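Local coordinates for diaminopimelate decarboxylase (Phaeodactylum tricornutum, PDB 7JPJ), which probably decarboxylates diaminopimelate with the help of pyridoxal 5'-phosphate, the step that yields lysine, at residues A41-L53 / L252-K264. Residues are numbered along the deposited sequence; the frame is centred on the assembly and turned at random.
Sequences ADACLAFPNAYGL and LQKIGKPVADAFK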
loop_
_atom_site.group_PDB
_atom_site.type_symbol
_atom_site.label_atom_id
_atom_site.label_comp_id
_atom_site.label_asym_id
_atom_site.label_seq_id
_atom_site.Cartn_x
_atom_site.Cartn_y
_atom_site.Cartn_z
ATOM N N ALA A 41 -7.499 -22.775 -13.063
ATOM C CA ALA A 41 -8.813 -23.286 -12.687
ATOM C C ALA A 41 -8.870 -24.801 -12.825
ATOM O O ALA A 41 -9.333 -25.503 -11.918
ATOM C CB ALA A 41 -9.895 -22.625 -13.541
ATOM N N ASP A 42 -8.391 -25.325 -13.956
ATOM C CA ASP A 42 -8.391 -26.769 -14.166
ATOM C C ASP A 42 -7.465 -27.474 -13.182
ATOM O O ASP A 42 -7.798 -28.547 -12.668
ATOM C CB ASP A 42 -7.990 -27.084 -15.607
ATOM C CG ASP A 42 -9.174 -27.088 -16.557
ATOM O OD1 ASP A 42 -10.329 -27.028 -16.076
ATOM O OD2 ASP A 42 -8.951 -27.141 -17.786
ATOM N N ALA A 43 -6.298 -26.884 -12.905
ATOM C CA ALA A 43 -5.368 -27.499 -11.966
ATOM C C ALA A 43 -5.956 -27.582 -10.564
ATOM O O ALA A 43 -5.660 -28.526 -9.824
ATOM C CB ALA A 43 -4.052 -26.724 -11.945
ATOM N N CYS A 44 -6.785 -26.611 -10.177
ATOM C CA CYS A 44 -7.388 -26.645 -8.849
ATOM C C CYS A 44 -8.590 -27.578 -8.803
ATOM O O CYS A 44 -8.775 -28.304 -7.821
ATOM C CB CYS A 44 -7.787 -25.236 -8.414
ATOM S SG CYS A 44 -6.391 -24.118 -8.164
ATOM N N LEU A 45 -9.416 -27.577 -9.852
ATOM C CA LEU A 45 -10.539 -28.503 -9.925
ATOM C C LEU A 45 -10.095 -29.957 -10.017
ATOM O O LEU A 45 -10.925 -30.854 -9.831
ATOM C CB LEU A 45 -11.427 -28.157 -11.121
ATOM C CG LEU A 45 -12.241 -26.871 -10.988
ATOM C CD1 LEU A 45 -12.706 -26.387 -12.352
ATOM C CD2 LEU A 45 -13.417 -27.077 -10.054
ATOM N N ALA A 46 -8.815 -30.210 -10.297
ATOM C CA ALA A 46 -8.255 -31.552 -10.339
ATOM C C ALA A 46 -7.548 -31.928 -9.040
ATOM O O ALA A 46 -6.771 -32.888 -9.019
ATOM C CB ALA A 46 -7.297 -31.682 -11.522
ATOM N N PHE A 47 -7.798 -31.185 -7.965
ATOM C CA PHE A 47 -7.160 -31.464 -6.687
ATOM C C PHE A 47 -7.608 -32.827 -6.167
ATOM O O PHE A 47 -8.812 -33.125 -6.180
ATOM C CB PHE A 47 -7.510 -30.370 -5.676
ATOM C CG PHE A 47 -6.586 -30.310 -4.492
ATOM C CD1 PHE A 47 -6.800 -31.119 -3.388
ATOM C CD2 PHE A 47 -5.515 -29.432 -4.477
ATOM C CE1 PHE A 47 -5.954 -31.064 -2.294
ATOM C CE2 PHE A 47 -4.666 -29.369 -3.386
ATOM C CZ PHE A 47 -4.887 -30.187 -2.294
ATOM N N PRO A 48 -6.688 -33.677 -5.716
ATOM C CA PRO A 48 -7.087 -34.996 -5.205
ATOM C C PRO A 48 -7.982 -34.871 -3.979
ATOM O O PRO A 48 -7.650 -34.181 -3.012
ATOM C CB PRO A 48 -5.749 -35.663 -4.866
ATOM C CG PRO A 48 -4.732 -34.916 -5.673
ATOM C CD PRO A 48 -5.226 -33.509 -5.741
ATOM N N ASN A 49 -9.130 -35.545 -4.028
ATOM C CA ASN A 49 -10.091 -35.526 -2.934
ATOM C C ASN A 49 -10.650 -36.926 -2.730
ATOM O O ASN A 49 -10.695 -37.734 -3.661
ATOM C CB ASN A 49 -11.235 -34.532 -3.190
ATOM C CG ASN A 49 -12.081 -34.908 -4.387
ATOM O OD1 ASN A 49 -13.221 -35.341 -4.238
ATOM N ND2 ASN A 49 -11.531 -34.734 -5.583
ATOM N N ALA A 50 -11.080 -37.204 -1.500
ATOM C CA ALA A 50 -11.595 -38.524 -1.162
ATOM C C ALA A 50 -13.102 -38.626 -1.376
ATOM O O ALA A 50 -13.576 -39.564 -2.024
ATOM C CB ALA A 50 -11.242 -38.873 0.287
ATOM N N TYR A 51 -13.865 -37.665 -0.851
ATOM C CA TYR A 51 -15.322 -37.744 -0.864
ATOM C C TYR A 51 -15.958 -36.450 -1.361
ATOM O O TYR A 51 -17.100 -36.142 -1.004
ATOM C CB TYR A 51 -15.851 -38.098 0.525
ATOM C CG TYR A 51 -15.123 -39.259 1.160
ATOM C CD1 TYR A 51 -15.322 -40.556 0.705
ATOM C CD2 TYR A 51 -14.235 -39.061 2.209
ATOM C CE1 TYR A 51 -14.657 -41.623 1.275
ATOM C CE2 TYR A 51 -13.565 -40.125 2.789
ATOM C CZ TYR A 51 -13.782 -41.404 2.315
ATOM O OH TYR A 51 -13.125 -42.472 2.878
ATOM N N GLY A 52 -15.242 -35.684 -2.183
ATOM C CA GLY A 52 -15.800 -34.459 -2.726
ATOM C C GLY A 52 -14.945 -33.228 -2.502
ATOM O O GLY A 52 -14.344 -33.062 -1.434
ATOM N N LEU A 53 -14.896 -32.345 -3.500
ATOM C CA LEU A 53 -14.049 -31.163 -3.470
ATOM C C LEU A 53 -14.846 -29.932 -3.876
ATOM O O LEU A 53 -15.714 -30.002 -4.750
ATOM C CB LEU A 53 -12.841 -31.328 -4.404
ATOM C CG LEU A 53 -12.044 -30.070 -4.760
ATOM C CD1 LEU A 53 -11.156 -29.643 -3.597
ATOM C CD2 LEU A 53 -11.228 -30.272 -6.027
ATOM N N LEU A 252 -0.081 -29.691 -6.992
ATOM C CA LEU A 252 -1.328 -30.026 -6.310
ATOM C C LEU A 252 -1.600 -31.525 -6.319
ATOM O O LEU A 252 -2.280 -32.033 -5.420
ATOM C CB LEU A 252 -2.494 -29.273 -6.949
ATOM C CG LEU A 252 -2.414 -27.749 -6.861
ATOM C CD1 LEU A 252 -3.713 -27.114 -7.330
ATOM C CD2 LEU A 252 -2.080 -27.319 -5.443
ATOM N N GLN A 253 -1.085 -32.249 -7.314
ATOM C CA GLN A 253 -1.279 -33.693 -7.337
ATOM C C GLN A 253 -0.406 -34.386 -6.297
ATOM O O GLN A 253 -0.822 -35.385 -5.698
ATOM C CB GLN A 253 -0.989 -34.242 -8.734
ATOM C CG GLN A 253 -1.896 -33.688 -9.820
ATOM C CD GLN A 253 -3.352 -34.055 -9.607
ATOM O OE1 GLN A 253 -3.668 -35.124 -9.078
ATOM N NE2 GLN A 253 -4.251 -33.169 -10.022
ATOM N N LYS A 254 0.801 -33.870 -6.061
ATOM C CA LYS A 254 1.718 -34.525 -5.134
ATOM C C LYS A 254 1.327 -34.283 -3.682
ATOM O O LYS A 254 1.414 -35.199 -2.857
ATOM C CB LYS A 254 3.151 -34.053 -5.391
ATOM C CG LYS A 254 3.757 -34.645 -6.646
ATOM C CD LYS A 254 5.148 -34.109 -6.920
ATOM C CE LYS A 254 5.767 -34.832 -8.108
ATOM N NZ LYS A 254 4.776 -34.984 -9.213
ATOM N N ILE A 255 0.906 -33.062 -3.342
ATOM C CA ILE A 255 0.484 -32.793 -1.972
ATOM C C ILE A 255 -0.976 -33.159 -1.743
ATOM O O ILE A 255 -1.404 -33.285 -0.589
ATOM C CB ILE A 255 0.705 -31.319 -1.590
ATOM C CG1 ILE A 255 -0.280 -30.421 -2.337
ATOM C CG2 ILE A 255 2.146 -30.904 -1.869
ATOM C CD1 ILE A 255 -0.545 -29.104 -1.653
ATOM N N GLY A 256 -1.747 -33.342 -2.810
ATOM C CA GLY A 256 -3.160 -33.631 -2.687
ATOM C C GLY A 256 -3.479 -35.047 -2.251
ATOM O O GLY A 256 -4.421 -35.260 -1.486
ATOM N N LYS A 257 -2.713 -36.026 -2.731
ATOM C CA LYS A 257 -2.994 -37.427 -2.425
ATOM C C LYS A 257 -2.787 -37.746 -0.943
ATOM O O LYS A 257 -3.629 -38.436 -0.354
ATOM C CB LYS A 257 -2.148 -38.351 -3.308
ATOM C CG LYS A 257 -2.934 -39.510 -3.918
ATOM C CD LYS A 257 -3.813 -39.040 -5.079
ATOM C CE LYS A 257 -5.056 -39.912 -5.242
ATOM N NZ LYS A 257 -6.002 -39.351 -6.249
ATOM N N PRO A 258 -1.702 -37.290 -0.299
ATOM C CA PRO A 258 -1.611 -37.479 1.161
ATOM C C PRO A 258 -2.709 -36.759 1.927
ATOM O O PRO A 258 -3.124 -37.233 2.993
ATOM C CB PRO A 258 -0.222 -36.919 1.502
ATOM C CG PRO A 258 0.541 -37.013 0.239
ATOM C CD PRO A 258 -0.448 -36.737 -0.843
ATOM N N VAL A 259 -3.187 -35.622 1.420
ATOM C CA VAL A 259 -4.325 -34.948 2.039
ATOM C C VAL A 259 -5.588 -35.784 1.882
ATOM O O VAL A 259 -6.336 -35.996 2.843
ATOM C CB VAL A 259 -4.503 -33.542 1.441
ATOM C CG1 VAL A 259 -5.851 -32.968 1.845
ATOM C CG2 VAL A 259 -3.379 -32.630 1.894
ATOM N N ALA A 260 -5.845 -36.265 0.663
ATOM C CA ALA A 260 -7.008 -37.114 0.428
ATOM C C ALA A 260 -6.943 -38.392 1.251
ATOM O O ALA A 260 -7.983 -38.913 1.672
ATOM C CB ALA A 260 -7.125 -37.444 -1.059
ATOM N N ASP A 261 -5.738 -38.914 1.493
ATOM C CA ASP A 261 -5.613 -40.090 2.347
ATOM C C ASP A 261 -5.913 -39.757 3.802
ATOM O O ASP A 261 -6.485 -40.588 4.517
ATOM C CB ASP A 261 -4.217 -40.699 2.211
ATOM C CG ASP A 261 -4.030 -41.447 0.899
ATOM O OD1 ASP A 261 -4.960 -42.176 0.489
ATOM O OD2 ASP A 261 -2.956 -41.304 0.277
ATOM N N ALA A 262 -5.544 -38.555 4.257
ATOM C CA ALA A 262 -5.906 -38.136 5.607
ATOM C C ALA A 262 -7.416 -38.037 5.771
ATOM O O ALA A 262 -7.934 -38.214 6.879
ATOM C CB ALA A 262 -5.242 -36.802 5.939
ATOM N N PHE A 263 -8.137 -37.753 4.684
ATOM C CA PHE A 263 -9.594 -37.808 4.725
ATOM C C PHE A 263 -10.086 -39.244 4.804
ATOM O O PHE A 263 -11.079 -39.531 5.482
ATOM C CB PHE A 263 -10.181 -37.117 3.499
ATOM C CG PHE A 263 -10.437 -35.659 3.695
ATOM C CD1 PHE A 263 -9.389 -34.755 3.702
ATOM C CD2 PHE A 263 -11.727 -35.189 3.868
ATOM C CE1 PHE A 263 -9.622 -33.410 3.879
ATOM C CE2 PHE A 263 -11.967 -33.845 4.045
ATOM C CZ PHE A 263 -10.912 -32.954 4.054
ATOM N N LYS A 264 -9.412 -40.160 4.106
ATOM C CA LYS A 264 -9.797 -41.565 4.168
ATOM C C LYS A 264 -9.527 -42.150 5.548
ATOM O O LYS A 264 -10.311 -42.967 6.044
ATOM C CB LYS A 264 -9.056 -42.364 3.095
ATOM C CG LYS A 264 -9.392 -41.976 1.665
ATOM C CD LYS A 264 -9.004 -43.089 0.700
ATOM C CE LYS A 264 -9.109 -42.638 -0.749
ATOM N NZ LYS A 264 -8.060 -41.635 -1.089
#
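Apolar packing of a loop along a helix joins F47, P48 and A50 to L252, G256 and A260 on the outside of the TIM-barrel domain. Residues 46-52 link helix 34-45 to barrel strand 53-58 and run beside helix 252-270, which precedes the adjacent parallel strand 275-278. G256 lets the loop come close: P48 lies over its bare backbone, with CB 3.5 Å from G256 C, where a side chain would collide with the proline ring. The F47 ring, swung beside the helix by a chi1 of -162° that sets CG anti to N, has CE2 3.9 Å from L252 CD2 and CE1 3.8 Å from G256 CA; L252 O sits over one face, offset toward the ring's rim, and M276 also packs against it. Cutting F47 back to an alanine is likely to strip the ring from L252 CD2 and G256 CA and open a gap between them and M276. A50 CB meets F263 CB at 3.8 Å. Within the loop, N49 ND2 donates to F47 O (163°). The interface is thus mostly apolar, and its one crossing hydrogen bond, from Q253 NE2 to A46 O (2.7 Å), meets that carbonyl from above its plane, off the lone-pair directions.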